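Local atomic coordinates of uncharacterized protein (Staphylococcus aureus subsp. aureus, PDB entry 4H0A), a protein that is of unknown function but carries a cysteine-rich secretory protein (CAP) family domain together with a CAP-associated N-terminal region. Residues Y63-G68 with K174-D179; E113-T118 with T144-K149; A155-D160 with K164-V169. All coordinates share one frame; numbering follows the deposited sequence.

In the fold
All three contacts belong to the CAP-associated N-terminal region and gather round its seven-stranded antiparallel sheet. Contacts 2 and 3 have centres about 9 Å apart, because strand 145-150 of contact 2, at one edge of the sheet, pairs with strand 153-159 of contact 3; Val-157 also meets Ile-148 and Ile-114. Contact 1 has its centre about 24 Å from that of contact 2 and about 21 Å from that of contact 3. It concerns the turn after the opposite edge strand, 61-65, and the helix 174-180 that follows strand 166-172. That helix touches contact 2 where Leu-177 CD2 lies 3.8 Å from Leu-147 CD2. A bound 1,2-ethanediol, probably from the crystallisation liquor, lies about 4 Å from the Phe-65 side chain.

Contact 1. Residues Y63-G68 with K174-D179; sequences YPFRDG and KEMLAD
Asp-67 and Asp-179 make the polar part of this contact, and they meet as like charges. Their OD2 atoms lie 2.9 Å apart, with Asp-67 OD2 also 3.4 Å from Asp-179 OD1, and the two carboxylate planes stand 76° to one another. Such proximity would probably raise the pKa of at least one acid. His-194 ND1 hydrogen-bonds Asp-67 OD2, which may offset part of the repulsion, whereas Glu-192 brings a further carboxylate close to Asp-179 OD2.

Asp-67 lies in the connection of a beta hairpin, where strand 61-65 turns back into strand 69-76 of the antiparallel sheet. Asp-67 and Gly-68 both have positive phi there, a backbone shape that glycine adopts without strain from a side chain.

The apolar part is a single approach. Selenomethionine Met-176 starts from helix 174-180 with CG anti to its backbone N (chi1 -178°), then bends at chi2 (79°), which brings methyl CE to the edge of the Phe-65 ring, 4.3 Å from CE2 and near the ring plane. A long, unbranched methionine-type chain suits the reach from helix to hairpin. Tyr-69 lies with its ring nearly parallel to that of Phe-65 and also touches Met-176 and Asp-179.

Contact 2. Residues E113-T118 with T144-K149; sequences EIFNHT and TQTLIK
Ile-114 lays its CG2 methyl against the end of Ile-148, 3.6 Å from CD1, as the two branched chains slant past each other. The contact sets a type I beta turn, Ile-114 to His-117, against strand 145-150, an edge strand of the large antiparallel sheet. Thr-146 and Ile-148 are two apart on this strand, so both present beta-branched side chains to the turn.

Ile-148 uses both of its branches. With CG1 beside the backbone N and chi2 at 172°, CD1 is carried out to Ile-114, while CG2 meets Thr-118 CG2 at 3.6 Å, the two side chains crossing at about a right angle. Isoleucine suits this place because its forked chain touches the first residue of the turn and the residue just beyond it. Alongside, on the neighbouring strand 153-159, Val-157 touches both isoleucines.

Phe-115 makes a looser approach: its CE1 atom is 4.1 Å from Thr-146 CG2, which sits at the edge of the ring, near its plane. The Thr-146 hydroxyl is about as near to CE1, but its hydrogen bond goes to Leu-142 O.

Thr-118 serves two purposes, sending CG2 to the strand while OG1 turns back and donates a hydrogen bond to Ile-114 O at 2.7 Å, approaching 26° from the carbonyl plane.

Contact 3. Residues A155-D160 with K164-V169; sequences AQVYSD and KKVLSV
Leu-167 N and Tyr-158 O form the shortest and straightest backbone bond between these strands, at 2.8 Å with 170° at the hydrogen. Tyr-158 N returns a bond to Ser-168 O (3.0 Å), and Asp-160 N donates to Lys-165 O (3.1 Å). Nearer the turn, the Lys-164 N to Asp-160 O bond is weak and bent, with 129° at the hydrogen. The Asp-160 carboxylate reaches beyond the strands: OD2 is hydrogen-bonded to Ser-163 OG and salt-bridged to Lys-220.

Ser-168 lies beside Tyr-158. Its OG stands between the backbone N and carbonyl carbon (chi1 54°) and comes within 3.2 Å of Tyr-158 CD2, obliquely to the ring; a small residue fits so close beside a broad ring. On the same side, Leu-167 extends CD1 over the backbone of Ser-159 and Asp-160, 3.7 Å from Asp-160 N.

Valines furnish the other face. Val-157 CG1 packs 3.7 Å from Val-166 CG2, and Val-169 CG1 touches the Ala-155 methyl more loosely. Ser-159 also faces this side, and its OG is buried without a polar partner.

The strands form an antiparallel hairpin, 153-159 with 166-172, interrupted by a classic beta bulge: Leu-167 and Ser-168 together oppose the single residue Tyr-158, and the helix-like backbone of Leu-167 shifts the register by one.

Contact 1. Residues Y63-G68 with K174-D179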
loop_
_atom_site.group_PDB
_atom_site.type_symbol
_atom_site.label_atom_id
_atom_site.label_comp_id
_atom_site.label_asym_id
_atom_site.label_seq_id
_atom_site.Cartn_x
_atom_site.Cartn_y
_atom_site.Cartn_z
ATOM N N TYR A 63 15.289 5.028 -0.019
ATOM C CA TYR A 63 15.022 6.017 -1.059
ATOM C C TYR A 63 14.176 7.182 -0.562
ATOM O O TYR A 63 13.303 7.002 0.288
ATOM C CB TYR A 63 14.289 5.351 -2.241
ATOM C CG TYR A 63 13.079 4.539 -1.831
ATOM C CD1 TYR A 63 13.212 3.226 -1.399
ATOM C CD2 TYR A 63 11.798 5.082 -1.884
ATOM C CE1 TYR A 63 12.105 2.476 -1.008
ATOM C CE2 TYR A 63 10.681 4.335 -1.516
ATOM C CZ TYR A 63 10.837 3.031 -1.071
ATOM O OH TYR A 63 9.726 2.305 -0.692
ATOM N N PRO A 64 14.364 8.369 -1.153
ATOM C CA PRO A 64 13.524 9.503 -0.764
ATOM C C PRO A 64 12.174 9.475 -1.468
ATOM O O PRO A 64 12.037 8.916 -2.554
ATOM C CB PRO A 64 14.334 10.710 -1.249
ATOM C CG PRO A 64 15.056 10.203 -2.461
ATOM C CD PRO A 64 15.347 8.752 -2.202
ATOM N N PHE A 65 11.191 10.147 -0.887
ATOM C CA PHE A 65 9.941 10.417 -1.586
ATOM C C PHE A 65 9.534 11.873 -1.251
ATOM O O PHE A 65 10.283 12.558 -0.544
ATOM C CB PHE A 65 8.872 9.361 -1.346
ATOM C CG PHE A 65 8.314 9.214 0.036
ATOM C CD1 PHE A 65 8.901 8.351 0.943
ATOM C CD2 PHE A 65 7.073 9.755 0.356
ATOM C CE1 PHE A 65 8.315 8.120 2.183
ATOM C CE2 PHE A 65 6.489 9.518 1.596
ATOM C CZ PHE A 65 7.102 8.680 2.492
ATOM N N ARG A 66 8.482 12.396 -1.898
ATOM C CA ARG A 66 8.079 13.811 -1.744
ATOM C C ARG A 66 7.875 14.244 -0.283
ATOM O O ARG A 66 7.576 13.433 0.580
ATOM C CB ARG A 66 6.786 14.136 -2.538
ATOM C CG ARG A 66 5.655 13.125 -2.331
ATOM C CD ARG A 66 4.257 13.704 -2.413
ATOM N NE ARG A 66 3.887 14.103 -3.772
ATOM C CZ ARG A 66 2.638 14.221 -4.229
ATOM N NH1 ARG A 66 1.601 13.955 -3.437
ATOM N NH2 ARG A 66 2.416 14.595 -5.484
ATOM N N ASP A 67 8.020 15.545 -0.048
ATOM C CA ASP A 67 7.833 16.223 1.237
ATOM C C ASP A 67 8.885 15.825 2.292
ATOM O O ASP A 67 8.619 15.944 3.487
ATOM C CB ASP A 67 6.407 16.007 1.785
ATOM C CG ASP A 67 5.338 16.189 0.732
ATOM O OD1 ASP A 67 5.427 17.167 -0.042
ATOM O OD2 ASP A 67 4.446 15.325 0.642
ATOM N N GLY A 68 10.080 15.445 1.854
ATOM C CA GLY A 68 11.200 15.194 2.750
ATOM C C GLY A 68 11.189 13.927 3.574
ATOM O O GLY A 68 11.874 13.881 4.599
ATOM N N LYS A 174 0.054 11.048 13.126
ATOM C CA LYS A 174 -0.952 11.929 12.541
ATOM C C LYS A 174 -0.381 12.789 11.371
ATOM O O LYS A 174 -1.099 13.033 10.400
ATOM C CB LYS A 174 -1.568 12.835 13.613
ATOM C CG LYS A 174 -0.609 13.762 14.348
ATOM C CD LYS A 174 -1.340 14.412 15.546
ATOM C CE LYS A 174 -0.422 15.248 16.400
ATOM N NZ LYS A 174 -0.029 16.514 15.739
ATOM N N GLU A 175 0.909 13.164 11.405
ATOM C CA GLU A 175 1.453 13.983 10.299
ATOM C C GLU A 175 1.630 13.113 9.066
ATOM O O GLU A 175 1.327 13.601 7.982
ATOM C CB GLU A 175 2.724 14.816 10.608
ATOM C CG GLU A 175 3.541 14.428 11.819
ATOM C CD GLU A 175 2.935 14.669 13.189
ATOM O OE1 GLU A 175 2.483 15.803 13.468
ATOM O OE2 GLU A 175 2.874 13.695 13.974
HETATM N N MSE A 176 1.992 11.808 9.203
HETATM C CA MSE A 176 2.063 10.948 8.018
HETATM C C MSE A 176 0.658 10.739 7.467
HETATM O O MSE A 176 0.459 10.764 6.256
HETATM C CB MSE A 176 2.710 9.575 8.337
HETATM C CG MSE A 176 2.840 8.668 7.120
HETATM SE SE MSE A 176 4.357 9.213 6.049
HETATM C CE MSE A 176 3.547 10.097 4.668
ATOM N N LEU A 177 -0.304 10.512 8.350
ATOM C CA LEU A 177 -1.690 10.302 7.954
ATOM C C LEU A 177 -2.236 11.532 7.180
ATOM O O LEU A 177 -2.865 11.360 6.140
ATOM C CB LEU A 177 -2.530 10.026 9.218
ATOM C CG LEU A 177 -3.907 9.443 9.039
ATOM C CD1 LEU A 177 -3.868 8.077 8.405
ATOM C CD2 LEU A 177 -4.602 9.331 10.382
ATOM N N ALA A 178 -1.932 12.758 7.633
ATOM C CA ALA A 178 -2.362 13.975 6.918
ATOM C C ALA A 178 -1.681 14.087 5.544
ATOM O O ALA A 178 -2.299 14.530 4.576
ATOM C CB ALA A 178 -2.041 15.216 7.735
ATOM N N ASP A 179 -0.413 13.681 5.462
ATOM C CA ASP A 179 0.335 13.725 4.214
ATOM C C ASP A 179 -0.205 12.675 3.213
ATOM O O ASP A 179 -0.466 13.026 2.065
ATOM C CB ASP A 179 1.819 13.511 4.507
ATOM C CG ASP A 179 2.724 13.847 3.348
ATOM O OD1 ASP A 179 2.980 12.955 2.523
ATOM O OD2 ASP A 179 3.193 15.002 3.282
#

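Contact 2. Residues E113-T118 with T144-K149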
loop_
_atom_site.group_PDB
_atom_site.type_symbol
_atom_site.label_atom_id
_atom_site.label_comp_id
_atom_site.label_asym_id
_atom_site.label_seq_id
_atom_site.Cartn_x
_atom_site.Cartn_y
_atom_site.Cartn_z
ATOM N N GLU A 113 -13.206 -9.484 15.132
ATOM C CA GLU A 113 -12.650 -9.583 16.493
ATOM C C GLU A 113 -11.969 -8.255 16.959
ATOM O O GLU A 113 -11.769 -8.072 18.156
ATOM C CB GLU A 113 -11.624 -10.737 16.520
ATOM C CG GLU A 113 -11.050 -11.128 17.871
ATOM C CD GLU A 113 -10.074 -12.284 17.760
ATOM O OE1 GLU A 113 -10.537 -13.437 17.602
ATOM O OE2 GLU A 113 -8.847 -12.035 17.798
ATOM N N ILE A 114 -11.590 -7.359 16.038
ATOM C CA ILE A 114 -10.957 -6.083 16.399
ATOM C C ILE A 114 -11.934 -5.215 17.191
ATOM O O ILE A 114 -11.617 -4.760 18.286
ATOM C CB ILE A 114 -10.463 -5.346 15.127
ATOM C CG1 ILE A 114 -9.290 -6.114 14.489
ATOM C CG2 ILE A 114 -10.056 -3.899 15.445
ATOM C CD1 ILE A 114 -9.085 -5.819 13.044
ATOM N N PHE A 115 -13.131 -5.054 16.659
ATOM C CA PHE A 115 -14.157 -4.197 17.243
ATOM C C PHE A 115 -14.727 -4.666 18.608
ATOM O O PHE A 115 -15.293 -3.829 19.313
ATOM C CB PHE A 115 -15.337 -4.039 16.264
ATOM C CG PHE A 115 -14.967 -3.997 14.797
ATOM C CD1 PHE A 115 -14.116 -3.018 14.307
ATOM C CD2 PHE A 115 -15.469 -4.938 13.911
ATOM C CE1 PHE A 115 -13.767 -2.984 12.956
ATOM C CE2 PHE A 115 -15.117 -4.906 12.564
ATOM C CZ PHE A 115 -14.261 -3.933 12.097
ATOM N N ASN A 116 -14.608 -5.953 18.981
ATOM C CA ASN A 116 -15.210 -6.430 20.242
ATOM C C ASN A 116 -14.638 -5.751 21.502
ATOM O O ASN A 116 -15.371 -5.615 22.486
ATOM C CB ASN A 116 -15.113 -7.954 20.396
ATOM C CG ASN A 116 -13.751 -8.551 20.570
ATOM O OD1 ASN A 116 -12.728 -7.857 20.629
ATOM N ND2 ASN A 116 -13.715 -9.884 20.634
ATOM N N HIS A 117 -13.350 -5.348 21.482
ATOM C CA HIS A 117 -12.703 -4.729 22.641
ATOM C C HIS A 117 -11.810 -3.530 22.255
ATOM O O HIS A 117 -10.867 -3.232 22.993
ATOM C CB HIS A 117 -11.863 -5.788 23.382
ATOM N N THR A 118 -12.110 -2.827 21.133
ATOM C CA THR A 118 -11.293 -1.687 20.677
ATOM C C THR A 118 -12.159 -0.473 20.332
ATOM O O THR A 118 -13.107 -0.586 19.558
ATOM C CB THR A 118 -10.443 -2.078 19.447
ATOM O OG1 THR A 118 -9.836 -3.346 19.679
ATOM C CG2 THR A 118 -9.342 -1.062 19.135
ATOM N N THR A 144 -12.631 -2.628 6.109
ATOM C CA THR A 144 -11.421 -3.140 5.452
ATOM C C THR A 144 -10.193 -2.217 5.461
ATOM O O THR A 144 -9.159 -2.619 4.930
ATOM C CB THR A 144 -11.790 -3.495 4.007
ATOM O OG1 THR A 144 -12.013 -2.291 3.258
ATOM C CG2 THR A 144 -13.020 -4.432 3.942
ATOM N N GLN A 145 -10.278 -1.029 6.070
ATOM C CA GLN A 145 -9.156 -0.087 6.167
ATOM C C GLN A 145 -9.262 0.668 7.484
ATOM O O GLN A 145 -9.017 1.874 7.527
ATOM C CB GLN A 145 -9.226 0.882 4.976
ATOM C CG GLN A 145 -7.895 1.460 4.564
ATOM C CD GLN A 145 -8.030 2.471 3.451
ATOM O OE1 GLN A 145 -9.122 2.847 3.029
ATOM N NE2 GLN A 145 -6.919 2.958 2.967
ATOM N N THR A 146 -9.662 -0.037 8.551
ATOM C CA THR A 146 -9.977 0.555 9.851
ATOM C C THR A 146 -8.871 1.451 10.372
ATOM O O THR A 146 -7.728 1.017 10.440
ATOM C CB THR A 146 -10.267 -0.533 10.883
ATOM O OG1 THR A 146 -10.956 -1.597 10.230
ATOM C CG2 THR A 146 -11.082 -0.007 12.076
ATOM N N LEU A 147 -9.218 2.698 10.742
ATOM C CA LEU A 147 -8.274 3.647 11.336
ATOM C C LEU A 147 -8.476 3.572 12.838
ATOM O O LEU A 147 -9.589 3.823 13.300
ATOM C CB LEU A 147 -8.512 5.063 10.807
ATOM C CG LEU A 147 -7.560 6.152 11.324
ATOM C CD1 LEU A 147 -6.093 5.827 10.980
ATOM C CD2 LEU A 147 -7.923 7.504 10.736
ATOM N N ILE A 148 -7.450 3.165 13.596
ATOM C CA ILE A 148 -7.564 3.000 15.051
ATOM C C ILE A 148 -6.535 3.870 15.729
ATOM O O ILE A 148 -5.388 3.866 15.302
ATOM C CB ILE A 148 -7.384 1.510 15.473
ATOM C CG1 ILE A 148 -8.295 0.569 14.645
ATOM C CG2 ILE A 148 -7.655 1.342 16.978
ATOM C CD1 ILE A 148 -8.062 -0.920 14.854
ATOM N N LYS A 149 -6.919 4.577 16.810
ATOM C CA LYS A 149 -5.964 5.387 17.555
ATOM C C LYS A 149 -5.447 4.549 18.720
ATOM O O LYS A 149 -6.244 4.068 19.518
ATOM C CB LYS A 149 -6.609 6.694 18.045
ATOM C CG LYS A 149 -5.602 7.697 18.598
ATOM C CD LYS A 149 -6.249 9.040 18.924
ATOM C CE LYS A 149 -5.270 10.010 19.544
ATOM N NZ LYS A 149 -5.855 11.366 19.707
#

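Contact 3. Residues A155-D160 with K164-V169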
loop_
_atom_site.group_PDB
_atom_site.type_symbol
_atom_site.label_atom_id
_atom_site.label_comp_id
_atom_site.label_asym_id
_atom_site.label_seq_id
_atom_site.Cartn_x
_atom_site.Cartn_y
_atom_site.Cartn_z
ATOM N N ALA A 155 -3.196 3.380 13.602
ATOM C CA ALA A 155 -2.986 2.150 12.856
ATOM C C ALA A 155 -4.054 2.028 11.809
ATOM O O ALA A 155 -5.227 2.277 12.098
ATOM C CB ALA A 155 -3.016 0.936 13.770
ATOM N N GLN A 156 -3.650 1.690 10.590
ATOM C CA GLN A 156 -4.552 1.357 9.502
ATOM C C GLN A 156 -4.518 -0.150 9.405
ATOM O O GLN A 156 -3.439 -0.706 9.189
ATOM C CB GLN A 156 -4.120 2.006 8.194
ATOM C CG GLN A 156 -4.118 3.524 8.234
ATOM C CD GLN A 156 -3.822 4.015 6.855
ATOM O OE1 GLN A 156 -2.660 4.128 6.461
ATOM N NE2 GLN A 156 -4.849 4.098 6.025
ATOM N N VAL A 157 -5.652 -0.817 9.644
ATOM C CA VAL A 157 -5.753 -2.270 9.607
ATOM C C VAL A 157 -6.403 -2.666 8.291
ATOM O O VAL A 157 -7.583 -2.388 8.087
ATOM C CB VAL A 157 -6.553 -2.803 10.822
ATOM C CG1 VAL A 157 -6.521 -4.331 10.863
ATOM C CG2 VAL A 157 -6.012 -2.209 12.117
ATOM N N TYR A 158 -5.643 -3.326 7.413
ATOM C CA TYR A 158 -6.130 -3.744 6.101
ATOM C C TYR A 158 -6.712 -5.130 6.167
ATOM O O TYR A 158 -6.007 -6.053 6.567
ATOM C CB TYR A 158 -4.989 -3.712 5.084
ATOM C CG TYR A 158 -4.420 -2.325 4.902
ATOM C CD1 TYR A 158 -5.086 -1.373 4.145
ATOM C CD2 TYR A 158 -3.230 -1.951 5.518
ATOM C CE1 TYR A 158 -4.569 -0.089 3.974
ATOM C CE2 TYR A 158 -2.707 -0.670 5.365
ATOM C CZ TYR A 158 -3.369 0.255 4.576
ATOM O OH TYR A 158 -2.832 1.509 4.419
ATOM N N SER A 159 -7.983 -5.285 5.779
ATOM C CA SER A 159 -8.655 -6.590 5.788
ATOM C C SER A 159 -9.149 -6.945 4.426
ATOM O O SER A 159 -9.378 -6.074 3.586
ATOM C CB SER A 159 -9.840 -6.618 6.747
ATOM O OG SER A 159 -9.473 -6.247 8.063
ATOM N N ASP A 160 -9.383 -8.236 4.238
ATOM C CA ASP A 160 -9.869 -8.782 2.989
ATOM C C ASP A 160 -11.398 -8.698 2.980
ATOM O O ASP A 160 -12.033 -9.058 3.968
ATOM C CB ASP A 160 -9.382 -10.231 2.880
ATOM C CG ASP A 160 -9.402 -10.827 1.491
ATOM O OD1 ASP A 160 -8.916 -10.166 0.558
ATOM O OD2 ASP A 160 -9.879 -11.974 1.344
ATOM N N LYS A 164 -12.303 -11.630 5.205
ATOM C CA LYS A 164 -12.532 -10.822 6.409
ATOM C C LYS A 164 -11.413 -11.038 7.450
ATOM O O LYS A 164 -11.654 -10.913 8.646
ATOM C CB LYS A 164 -13.934 -11.084 7.000
ATOM C CG LYS A 164 -15.035 -10.947 5.955
ATOM C CD LYS A 164 -16.390 -10.613 6.567
ATOM C CE LYS A 164 -17.460 -10.451 5.518
ATOM N NZ LYS A 164 -18.727 -9.924 6.097
ATOM N N LYS A 165 -10.178 -11.274 6.986
ATOM C CA LYS A 165 -9.019 -11.470 7.853
ATOM C C LYS A 165 -8.031 -10.329 7.677
ATOM O O LYS A 165 -7.957 -9.765 6.589
ATOM C CB LYS A 165 -8.335 -12.807 7.535
ATOM C CG LYS A 165 -9.194 -14.016 7.865
ATOM C CD LYS A 165 -8.438 -15.319 7.638
ATOM C CE LYS A 165 -9.237 -16.523 8.087
ATOM N NZ LYS A 165 -8.405 -17.755 8.120
ATOM N N VAL A 166 -7.241 -10.022 8.728
ATOM C CA VAL A 166 -6.234 -8.963 8.686
ATOM C C VAL A 166 -5.087 -9.383 7.743
ATOM O O VAL A 166 -4.493 -10.452 7.921
ATOM C CB VAL A 166 -5.698 -8.609 10.098
ATOM C CG1 VAL A 166 -4.518 -7.625 10.011
ATOM C CG2 VAL A 166 -6.812 -8.041 10.969
ATOM N N LEU A 167 -4.800 -8.537 6.741
ATOM C CA LEU A 167 -3.757 -8.783 5.745
ATOM C C LEU A 167 -2.458 -8.099 6.100
ATOM O O LEU A 167 -1.374 -8.632 5.852
ATOM C CB LEU A 167 -4.217 -8.252 4.379
ATOM C CG LEU A 167 -5.489 -8.876 3.805
ATOM C CD1 LEU A 167 -6.024 -8.026 2.673
ATOM C CD2 LEU A 167 -5.239 -10.313 3.354
ATOM N N SER A 168 -2.563 -6.877 6.610
ATOM C CA SER A 168 -1.402 -6.056 6.912
ATOM C C SER A 168 -1.808 -4.932 7.850
ATOM O O SER A 168 -3.003 -4.672 8.014
ATOM C CB SER A 168 -0.837 -5.487 5.608
ATOM O OG SER A 168 -1.828 -4.805 4.857
ATOM N N VAL A 169 -0.835 -4.303 8.502
ATOM C CA VAL A 169 -1.099 -3.173 9.400
ATOM C C VAL A 169 -0.078 -2.092 9.132
ATOM O O VAL A 169 1.102 -2.400 8.947
ATOM C CB VAL A 169 -1.074 -3.573 10.899
ATOM C CG1 VAL A 169 -1.367 -2.364 11.797
ATOM C CG2 VAL A 169 -2.047 -4.716 11.185
#